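Local structure of predicted ATPase of the ABC class (Vibrio vulnificus, 5D6A) at residues W346-V351 and V457-R462; I512-Y517 and P546-L551; A523-N528 and K568-N573. The protein binds the ATP analogue AMP-PNP and probably hydrolyses ATP as an ABC-class ATPase. One frame throughout, in Å; residues are numbered along the deposited sequence.

How the interactions relate
Interaction 1 lies in the P-loop domain, which also holds the AMP-PNP pocket, while interactions 2 and 3 belong to the MRB1590 C-terminal domain. Interactions 1 and 3 meet directly, their centres 15 Å apart: Arg-462 ends the loop of interaction 1 right before the central strand 463-465 of the sheet whose outer strands form interaction 3, and Arg-462 CB packs 3.9 Å from Phe-571 CD1. Interaction 2 stands apart, its centre 27 Å from that of interaction 1 and 21 Å from that of interaction 3. It is nevertheless tied to interaction 3 through the chain, since helix 506-519 is followed by strand 525-526.

Interaction 1: W346-V351 and V457-R462; sequences WLQESV and VTFPPR
Glu-349 OE2 is gripped by water 1, which donates to it at 3.0 Å from the water oxygen, and by Arg-309 NH1, with which it forms a salt bridge. The same water accepts from Arg-462 NH1 at 3.2 Å, lying at the edge of the guanidinium in its plane, and so relays Glu-349 to Arg-462. Directly the two charges stay beyond salt-bridge range, OE2 of Glu-349 lying 4.3 Å from NH1 of Arg-462. Carboxylate and guanidinium are turned only 28° apart, and the nearest approach is from the Glu-349 methylene CG to Arg-462 NH2, 4.1 Å, a packing contact. Arg-462 has further partners around it: NH1 also reaches His-312 O, while NH2 pairs with Glu-352 OE1 and Asn-564 OD1.

One residue back on helix 339-352, Gln-348 makes the second half of the contact. With CG anti to the backbone N (chi1 -172°) and a bend at chi2, its amide is carried across to Phe-459, where NE2 comes to the ring's edge, 3.6 Å from CD2. The amide and ring planes stand 65° apart, so this is edge packing and not a stack. Val-457 O sits over one face of that ring, toward its rim.

Leu-347 and Ser-350 of the helix turn instead to Leu-358 on strand 357-361, consistent with that strand being the Walker B strand of an ABC ATPase. The loop before strand 463-465 passes across the helix, meeting Gln-348 through Phe-459 and Glu-349 through Arg-462. For the Glu-349 and Arg-462 half, the chemistry implies a polar, water-relayed join: Arg-309 and Arg-462 together would probably keep Glu-349 ionised, while Glu-352, Asn-564 and His-312 O probably limit the rotation of the Arg-462 guanidinium.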
loop_
_atom_site.group_PDB
_atom_site.type_symbol
_atom_site.label_atom_id
_atom_site.label_comp_id
_atom_site.label_asym_id
_atom_site.label_seq_id
_atom_site.Cartn_x
_atom_site.Cartn_y
_atom_site.Cartn_z
ATOM N N TRP A 346 -7.488 14.576 9.099
ATOM C CA TRP A 346 -7.859 14.523 7.682
ATOM C C TRP A 346 -9.133 15.334 7.471
ATOM O O TRP A 346 -9.242 16.122 6.529
ATOM C CB TRP A 346 -8.136 13.081 7.238
ATOM C CG TRP A 346 -8.074 12.871 5.741
ATOM C CD1 TRP A 346 -8.332 13.794 4.762
ATOM C CD2 TRP A 346 -7.834 11.634 5.062
ATOM N NE1 TRP A 346 -8.199 13.222 3.523
ATOM C CE2 TRP A 346 -7.906 11.894 3.677
ATOM C CE3 TRP A 346 -7.535 10.341 5.488
ATOM C CZ2 TRP A 346 -7.694 10.906 2.720
ATOM C CZ3 TRP A 346 -7.328 9.361 4.535
ATOM C CH2 TRP A 346 -7.409 9.648 3.169
ATOM N N LEU A 347 -10.099 15.124 8.361
ATOM C CA LEU A 347 -11.377 15.816 8.280
ATOM C C LEU A 347 -11.171 17.326 8.272
ATOM O O LEU A 347 -11.601 18.012 7.343
ATOM C CB LEU A 347 -12.288 15.389 9.438
ATOM C CG LEU A 347 -13.670 16.042 9.539
ATOM C CD1 LEU A 347 -14.431 15.951 8.232
ATOM C CD2 LEU A 347 -14.468 15.397 10.658
ATOM N N GLN A 348 -10.487 17.830 9.294
ATOM C CA GLN A 348 -10.226 19.260 9.409
ATOM C C GLN A 348 -9.478 19.794 8.188
ATOM O O GLN A 348 -9.799 20.868 7.680
ATOM C CB GLN A 348 -9.420 19.554 10.672
ATOM C CG GLN A 348 -9.266 21.039 10.961
ATOM C CD GLN A 348 -10.597 21.724 11.225
ATOM O OE1 GLN A 348 -11.489 21.158 11.862
ATOM N NE2 GLN A 348 -10.729 22.954 10.748
ATOM N N GLU A 349 -8.485 19.039 7.723
ATOM C CA GLU A 349 -7.695 19.430 6.556
ATOM C C GLU A 349 -8.561 19.590 5.315
ATOM O O GLU A 349 -8.310 20.462 4.485
ATOM C CB GLU A 349 -6.587 18.408 6.290
ATOM C CG GLU A 349 -5.480 18.412 7.337
ATOM C CD GLU A 349 -4.527 17.229 7.217
ATOM O OE1 GLU A 349 -4.866 16.236 6.536
ATOM O OE2 GLU A 349 -3.437 17.283 7.825
ATOM N N SER A 350 -9.585 18.750 5.194
ATOM C CA SER A 350 -10.492 18.810 4.044
ATOM C C SER A 350 -11.359 20.079 4.094
ATOM O O SER A 350 -11.606 20.721 3.069
ATOM C CB SER A 350 -11.363 17.555 3.998
ATOM O OG SER A 350 -10.551 16.392 4.020
ATOM N N VAL A 351 -11.815 20.433 5.290
ATOM C CA VAL A 351 -12.606 21.641 5.462
ATOM C C VAL A 351 -11.732 22.838 5.095
ATOM O O VAL A 351 -12.153 23.719 4.345
ATOM C CB VAL A 351 -13.113 21.795 6.909
ATOM C CG1 VAL A 351 -13.861 23.115 7.077
ATOM C CG2 VAL A 351 -13.998 20.618 7.297
ATOM N N VAL A 457 -16.328 25.495 15.398
ATOM C CA VAL A 457 -15.544 26.701 15.128
ATOM C C VAL A 457 -14.749 26.633 13.820
ATOM O O VAL A 457 -14.042 25.662 13.563
ATOM C CB VAL A 457 -14.561 26.979 16.286
ATOM C CG1 VAL A 457 -13.801 28.281 16.050
ATOM C CG2 VAL A 457 -15.309 27.031 17.610
ATOM N N THR A 458 -14.881 27.677 13.005
ATOM C CA THR A 458 -14.147 27.800 11.748
ATOM C C THR A 458 -12.824 28.489 12.066
ATOM O O THR A 458 -12.799 29.444 12.840
ATOM C CB THR A 458 -14.933 28.638 10.719
ATOM O OG1 THR A 458 -16.151 27.962 10.380
ATOM C CG2 THR A 458 -14.113 28.866 9.449
ATOM N N PHE A 459 -11.733 28.011 11.472
ATOM C CA PHE A 459 -10.408 28.580 11.735
ATOM C C PHE A 459 -9.747 29.124 10.474
ATOM O O PHE A 459 -10.052 28.678 9.364
ATOM C CB PHE A 459 -9.479 27.513 12.323
ATOM C CG PHE A 459 -10.075 26.745 13.460
ATOM C CD1 PHE A 459 -10.204 27.322 14.712
ATOM C CD2 PHE A 459 -10.491 25.433 13.283
ATOM C CE1 PHE A 459 -10.755 26.612 15.765
ATOM C CE2 PHE A 459 -11.040 24.716 14.333
ATOM C CZ PHE A 459 -11.170 25.307 15.577
ATOM N N PRO A 460 -8.829 30.096 10.639
ATOM C CA PRO A 460 -8.098 30.588 9.476
ATOM C C PRO A 460 -7.152 29.490 8.993
ATOM O O PRO A 460 -6.622 28.745 9.818
ATOM C CB PRO A 460 -7.312 31.783 10.025
ATOM C CG PRO A 460 -7.218 31.550 11.492
ATOM C CD PRO A 460 -8.481 30.833 11.867
ATOM N N PRO A 461 -6.931 29.383 7.670
ATOM C CA PRO A 461 -6.047 28.319 7.200
ATOM C C PRO A 461 -4.621 28.486 7.702
ATOM O O PRO A 461 -4.184 29.609 7.961
ATOM C CB PRO A 461 -6.092 28.458 5.666
ATOM C CG PRO A 461 -7.193 29.422 5.362
ATOM C CD PRO A 461 -7.349 30.278 6.577
ATOM N N ARG A 462 -3.910 27.374 7.852
ATOM C CA ARG A 462 -2.521 27.411 8.288
ATOM C C ARG A 462 -1.681 28.007 7.175
ATOM O O ARG A 462 -1.909 27.719 6.000
ATOM C CB ARG A 462 -1.996 26.002 8.560
ATOM C CG ARG A 462 -2.702 25.231 9.662
ATOM C CD ARG A 462 -2.327 23.757 9.573
ATOM N NE ARG A 462 -2.800 23.172 8.315
ATOM C CZ ARG A 462 -2.477 21.962 7.863
ATOM N NH1 ARG A 462 -1.653 21.174 8.547
ATOM N NH2 ARG A 462 -2.968 21.542 6.704
HETATM O O HOH W 1 -0.597 18.164 8.385
#

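Interaction 2: I512-Y517 and P546-L551; sequences IGWVWY and PQHGDL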
loop_
_atom_site.group_PDB
_atom_site.type_symbol
_atom_site.label_atom_id
_atom_site.label_comp_id
_atom_site.label_asym_id
_atom_site.label_seq_id
_atom_site.Cartn_x
_atom_site.Cartn_y
_atom_site.Cartn_z
ATOM N N ILE A 512 1.720 16.895 -8.919
ATOM C CA ILE A 512 1.690 17.394 -7.544
ATOM C C ILE A 512 3.096 17.842 -7.147
ATOM O O ILE A 512 3.276 18.907 -6.556
ATOM C CB ILE A 512 1.149 16.333 -6.554
ATOM C CG1 ILE A 512 -0.362 16.146 -6.753
ATOM C CG2 ILE A 512 1.398 16.759 -5.111
ATOM C CD1 ILE A 512 -0.961 14.991 -5.976
ATOM N N GLY A 513 4.091 17.032 -7.491
ATOM C CA GLY A 513 5.475 17.361 -7.183
ATOM C C GLY A 513 5.937 18.614 -7.903
ATOM O O GLY A 513 6.696 19.414 -7.347
ATOM N N TRP A 514 5.485 18.800 -9.143
ATOM C CA TRP A 514 5.884 19.988 -9.901
ATOM C C TRP A 514 5.133 21.255 -9.472
ATOM O O TRP A 514 5.548 22.363 -9.805
ATOM C CB TRP A 514 5.835 19.731 -11.407
ATOM C CG TRP A 514 6.939 18.805 -11.807
ATOM C CD1 TRP A 514 6.837 17.478 -12.108
ATOM C CD2 TRP A 514 8.334 19.123 -11.871
ATOM N NE1 TRP A 514 8.076 16.958 -12.386
ATOM C CE2 TRP A 514 9.014 17.946 -12.250
ATOM C CE3 TRP A 514 9.075 20.295 -11.661
ATOM C CZ2 TRP A 514 10.401 17.905 -12.427
ATOM C CZ3 TRP A 514 10.453 20.254 -11.837
ATOM C CH2 TRP A 514 11.102 19.065 -12.215
ATOM N N VAL A 515 4.044 21.089 -8.724
ATOM C CA VAL A 515 3.327 22.235 -8.171
ATOM C C VAL A 515 4.135 22.699 -6.970
ATOM O O VAL A 515 4.340 23.892 -6.771
ATOM C CB VAL A 515 1.889 21.887 -7.746
ATOM C CG1 VAL A 515 1.288 23.003 -6.903
ATOM C CG2 VAL A 515 1.030 21.611 -8.971
ATOM N N TRP A 516 4.596 21.733 -6.179
ATOM C CA TRP A 516 5.442 22.000 -5.012
ATOM C C TRP A 516 6.671 22.779 -5.466
ATOM O O TRP A 516 7.067 23.758 -4.834
ATOM C CB TRP A 516 5.881 20.675 -4.384
ATOM C CG TRP A 516 4.787 19.911 -3.679
ATOM C CD1 TRP A 516 3.437 20.094 -3.796
ATOM C CD2 TRP A 516 4.960 18.751 -2.865
ATOM N NE1 TRP A 516 2.765 19.169 -3.037
ATOM C CE2 TRP A 516 3.676 18.323 -2.465
ATOM C CE3 TRP A 516 6.078 18.046 -2.410
ATOM C CZ2 TRP A 516 3.479 17.226 -1.632
ATOM C CZ3 TRP A 516 5.882 16.954 -1.583
ATOM C CH2 TRP A 516 4.590 16.554 -1.201
ATOM N N TYR A 517 7.256 22.337 -6.578
ATOM C CA TYR A 517 8.434 22.980 -7.156
ATOM C C TYR A 517 8.177 24.462 -7.408
ATOM O O TYR A 517 9.071 25.285 -7.235
ATOM C CB TYR A 517 8.840 22.276 -8.460
ATOM C CG TYR A 517 10.067 22.862 -9.136
ATOM C CD1 TYR A 517 11.349 22.491 -8.738
ATOM C CD2 TYR A 517 9.943 23.776 -10.179
ATOM C CE1 TYR A 517 12.472 23.021 -9.352
ATOM C CE2 TYR A 517 11.061 24.312 -10.801
ATOM C CZ TYR A 517 12.324 23.933 -10.384
ATOM O OH TYR A 517 13.437 24.465 -10.996
ATOM N N PRO A 546 7.937 21.501 -16.192
ATOM C CA PRO A 546 8.802 21.015 -17.264
ATOM C C PRO A 546 7.948 20.418 -18.373
ATOM O O PRO A 546 6.845 19.940 -18.111
ATOM C CB PRO A 546 9.640 19.928 -16.588
ATOM C CG PRO A 546 9.617 20.263 -15.142
ATOM C CD PRO A 546 8.295 20.924 -14.883
ATOM N N GLN A 547 8.453 20.434 -19.598
ATOM C CA GLN A 547 7.687 19.925 -20.730
ATOM C C GLN A 547 7.656 18.392 -20.802
ATOM O O GLN A 547 8.084 17.801 -21.793
ATOM C CB GLN A 547 8.211 20.553 -22.028
ATOM C CG GLN A 547 8.009 22.065 -22.055
ATOM C CD GLN A 547 8.594 22.740 -23.280
ATOM O OE1 GLN A 547 9.515 22.222 -23.911
ATOM N NE2 GLN A 547 8.073 23.919 -23.608
ATOM N N HIS A 548 7.139 17.759 -19.746
ATOM C CA HIS A 548 7.025 16.300 -19.709
ATOM C C HIS A 548 5.676 15.873 -20.278
ATOM O O HIS A 548 4.704 16.634 -20.240
ATOM C CB HIS A 548 7.151 15.739 -18.286
ATOM C CG HIS A 548 8.442 16.066 -17.602
ATOM N ND1 HIS A 548 9.666 15.960 -18.226
ATOM C CD2 HIS A 548 8.706 16.402 -16.316
ATOM C CE1 HIS A 548 10.624 16.278 -17.373
ATOM N NE2 HIS A 548 10.068 16.545 -16.204
ATOM N N GLY A 549 5.618 14.644 -20.786
ATOM C CA GLY A 549 4.388 14.099 -21.355
ATOM C C GLY A 549 3.585 13.253 -20.380
ATOM O O GLY A 549 2.494 12.789 -20.711
ATOM N N ASP A 550 4.122 13.056 -19.176
ATOM C CA ASP A 550 3.451 12.246 -18.154
ATOM C C ASP A 550 3.017 13.085 -16.946
ATOM O O ASP A 550 3.422 12.830 -15.807
ATOM C CB ASP A 550 4.333 11.053 -17.735
ATOM C CG ASP A 550 5.755 11.459 -17.366
ATOM O OD1 ASP A 550 6.134 12.625 -17.599
ATOM O OD2 ASP A 550 6.505 10.596 -16.856
ATOM N N LEU A 551 2.183 14.086 -17.224
ATOM C CA LEU A 551 1.630 14.975 -16.206
ATOM C C LEU A 551 0.125 15.158 -16.440
ATOM O O LEU A 551 -0.325 15.275 -17.584
ATOM C CB LEU A 551 2.319 16.339 -16.255
ATOM C CG LEU A 551 3.818 16.404 -15.949
ATOM C CD1 LEU A 551 4.355 17.795 -16.250
ATOM C CD2 LEU A 551 4.099 16.021 -14.503
#
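The indole of Trp-514 takes the CG-CD edge of Pro-546 over one face, has His-548 and Leu-551 further along on that same side, and meets Tyr-517 at its edge. This is a proline-on-tryptophan CH-pi contact, joining helix 506-519 of the MRB1590 C-terminal domain to the loop that leads into helix 556-564. Pro-546 CG stands 3.3 Å from the centroid of the six-membered ring and only 8° off its normal, while Pro-546 CD sits beside it, over the CE3 and CD2 part of the indole.

His-548 completes the cover in another way. It turns an edge toward the face of the tryptophan's five-membered ring, an offset edge-to-face pair with centroids 5.6 Å apart and planes at 61°. Its own ring is backed by Pro-546 CB, 3.4 Å above the imidazole plane, so the proline touches both rings, CG on the indole and CB over the imidazole toward its rim. An inverse gamma turn centred on Gln-547 brings both residues round to the same indole. From within the helix, Trp-514 CZ3 lies 3.7 Å above the Tyr-517 ring, over its centre, which holds the indole from another direction.

Beyond the contact the loop is held by the N-terminal part of the chain: Asp-550 forms salt bridges with Arg-72 and Arg-143, and His-548 O accepts from Thr-129 and Arg-141. Trp-514 therefore rests on a loop that is itself fastened to the strands 71-78 and 137-144. At the pyrrole end of the indole, Leu-551 closes the row, its CD2 methyl 3.9 Å from Trp-514 CD1.

Interaction 3: A523-N528 and K568-N573; sequences AGWNSN and KSQFRN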
loop_
_atom_site.group_PDB
_atom_site.type_symbol
_atom_site.label_atom_id
_atom_site.label_comp_id
_atom_site.label_asym_id
_atom_site.label_seq_id
_atom_site.Cartn_x
_atom_site.Cartn_y
_atom_site.Cartn_z
ATOM N N ALA A 523 8.910 33.899 -2.287
ATOM C CA ALA A 523 9.679 34.550 -1.216
ATOM C C ALA A 523 9.613 33.924 0.183
ATOM O O ALA A 523 10.658 33.605 0.759
ATOM C CB ALA A 523 9.300 36.026 -1.138
ATOM N N GLY A 524 8.414 33.771 0.741
ATOM C CA GLY A 524 8.297 33.218 2.092
ATOM C C GLY A 524 7.002 32.492 2.397
ATOM O O GLY A 524 6.625 31.554 1.696
ATOM N N TRP A 525 6.329 32.923 3.460
ATOM C CA TRP A 525 5.077 32.301 3.880
ATOM C C TRP A 525 3.879 32.791 3.079
ATOM O O TRP A 525 3.852 33.931 2.615
ATOM C CB TRP A 525 4.809 32.592 5.355
ATOM C CG TRP A 525 5.788 31.986 6.300
ATOM C CD1 TRP A 525 7.009 32.480 6.646
ATOM C CD2 TRP A 525 5.614 30.781 7.054
ATOM N NE1 TRP A 525 7.615 31.650 7.558
ATOM C CE2 TRP A 525 6.778 30.602 7.829
ATOM C CE3 TRP A 525 4.587 29.833 7.146
ATOM C CZ2 TRP A 525 6.946 29.513 8.687
ATOM C CZ3 TRP A 525 4.757 28.750 7.994
ATOM C CH2 TRP A 525 5.929 28.599 8.755
ATOM N N ASN A 526 2.890 31.914 2.935
ATOM C CA ASN A 526 1.642 32.234 2.252
ATOM C C ASN A 526 0.507 31.851 3.197
ATOM O O ASN A 526 0.436 30.713 3.650
ATOM C CB ASN A 526 1.545 31.494 0.917
ATOM C CG ASN A 526 0.309 31.877 0.119
ATOM O OD1 ASN A 526 -0.812 31.813 0.619
ATOM N ND2 ASN A 526 0.508 32.252 -1.140
ATOM N N SER A 527 -0.371 32.806 3.494
ATOM C CA SER A 527 -1.471 32.589 4.438
ATOM C C SER A 527 -2.700 31.852 3.874
ATOM O O SER A 527 -3.701 31.693 4.579
ATOM C CB SER A 527 -1.898 33.926 5.042
ATOM O OG SER A 527 -2.320 34.811 4.032
ATOM N N ASN A 528 -2.629 31.406 2.619
ATOM C CA ASN A 528 -3.733 30.661 2.017
ATOM C C ASN A 528 -3.214 29.799 0.857
ATOM O O ASN A 528 -3.453 30.107 -0.310
ATOM C CB ASN A 528 -4.833 31.624 1.555
ATOM C CG ASN A 528 -6.131 30.915 1.203
ATOM O OD1 ASN A 528 -6.236 29.691 1.292
ATOM N ND2 ASN A 528 -7.133 31.689 0.816
ATOM N N LYS A 568 8.457 17.111 6.201
ATOM C CA LYS A 568 9.278 18.318 6.358
ATOM C C LYS A 568 8.474 19.608 6.174
ATOM O O LYS A 568 8.952 20.687 6.520
ATOM C CB LYS A 568 10.436 18.313 5.358
ATOM C CG LYS A 568 11.393 17.136 5.475
ATOM C CD LYS A 568 12.163 17.145 6.782
ATOM C CE LYS A 568 13.188 16.023 6.810
ATOM N NZ LYS A 568 13.966 16.002 8.075
ATOM N N SER A 569 7.268 19.503 5.620
ATOM C CA SER A 569 6.431 20.683 5.401
ATOM C C SER A 569 6.349 21.569 6.640
ATOM O O SER A 569 6.166 21.076 7.755
ATOM C CB SER A 569 5.014 20.272 4.992
ATOM O OG SER A 569 5.006 19.627 3.736
ATOM N N GLN A 570 6.487 22.876 6.432
ATOM C CA GLN A 570 6.399 23.842 7.521
ATOM C C GLN A 570 5.097 24.642 7.457
ATOM O O GLN A 570 4.903 25.466 6.561
ATOM C CB GLN A 570 7.589 24.805 7.514
ATOM C CG GLN A 570 8.930 24.166 7.835
ATOM C CD GLN A 570 10.028 25.195 8.061
ATOM O OE1 GLN A 570 9.758 26.383 8.249
ATOM N NE2 GLN A 570 11.274 24.738 8.062
ATOM N N PHE A 571 4.208 24.368 8.410
ATOM C CA PHE A 571 2.937 25.067 8.542
ATOM C C PHE A 571 2.948 25.816 9.864
ATOM O O PHE A 571 3.636 25.410 10.801
ATOM C CB PHE A 571 1.757 24.089 8.560
ATOM C CG PHE A 571 1.437 23.467 7.228
ATOM C CD1 PHE A 571 0.531 24.073 6.367
ATOM C CD2 PHE A 571 2.001 22.258 6.852
ATOM C CE1 PHE A 571 0.214 23.499 5.148
ATOM C CE2 PHE A 571 1.687 21.678 5.632
ATOM C CZ PHE A 571 0.792 22.301 4.779
ATOM N N ARG A 572 2.196 26.909 9.944
ATOM C CA ARG A 572 2.091 27.655 11.194
ATOM C C ARG A 572 0.658 28.140 11.384
ATOM O O ARG A 572 -0.179 28.015 10.489
ATOM C CB ARG A 572 3.027 28.873 11.233
ATOM C CG ARG A 572 2.530 30.064 10.420
ATOM C CD ARG A 572 2.963 31.394 11.023
ATOM N NE ARG A 572 4.310 31.835 10.674
ATOM C CZ ARG A 572 4.593 32.707 9.705
ATOM N NH1 ARG A 572 3.628 33.242 8.957
ATOM N NH2 ARG A 572 5.853 33.053 9.481
ATOM N N ASN A 573 0.397 28.705 12.556
ATOM C CA ASN A 573 -0.900 29.277 12.882
ATOM C C ASN A 573 -0.755 30.756 13.200
ATOM O O ASN A 573 -0.154 31.117 14.216
ATOM C CB ASN A 573 -1.534 28.555 14.075
ATOM C CG ASN A 573 -2.157 27.224 13.698
ATOM O OD1 ASN A 573 -2.767 27.092 12.638
ATOM N ND2 ASN A 573 -2.046 26.244 14.586
#
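The weakly bonded strand 525-526 and strand 571-572 are the two outer strands of a small three-stranded antiparallel sheet, with strand 463-465 between them; the CA atoms of Trp-525 and Phe-571 are the nearest pair across them, 8.9 Å apart. The side chains bridge that gap over Ala-463, which both Trp-525 and Arg-572 touch.

Arg-572 lays its guanidinium flat on the Trp-525 indole, the planes 24° apart. CZ of Arg-572 stands 3.5 Å from the centroid of the five-membered ring of Trp-525, a cation-pi stack over the face. The CG of Arg-572 lies between the backbone N and the carbonyl carbon (chi1 77°), and bends at chi2 and chi3 fold the chain back over the ring; on the way CB and CG pass over the benzene end, CG 3.5 Å from Trp-525 CZ3. NH2 lies above NE1 of the indole, but both are donors and the pair is no hydrogen bond. Arg-572 NH1 makes a weak bond to Asn-574 OD1.

The far end of the indole runs into the opposing backbone. Trp-525 CZ3 is 3.6 Å from Gln-570 O, and its edge points at Phe-571 C. Phe-571 itself turns away and meets Arg-462 in a second cation-pi pair. After the tryptophan, Asn-526 OD1 accepts from Asn-528 N (2.7 Å, 157° at the hydrogen) in the carbonyl plane, an Asx turn that leads the chain into helix 529-536, with Asn-528 at the N-cap.

Across the strands, then, the attraction is between a cation and a pi face, and the near-parallel planes leave the guanidinium N-H groups directed largely along the ring rather than into it, able to bond at its rim.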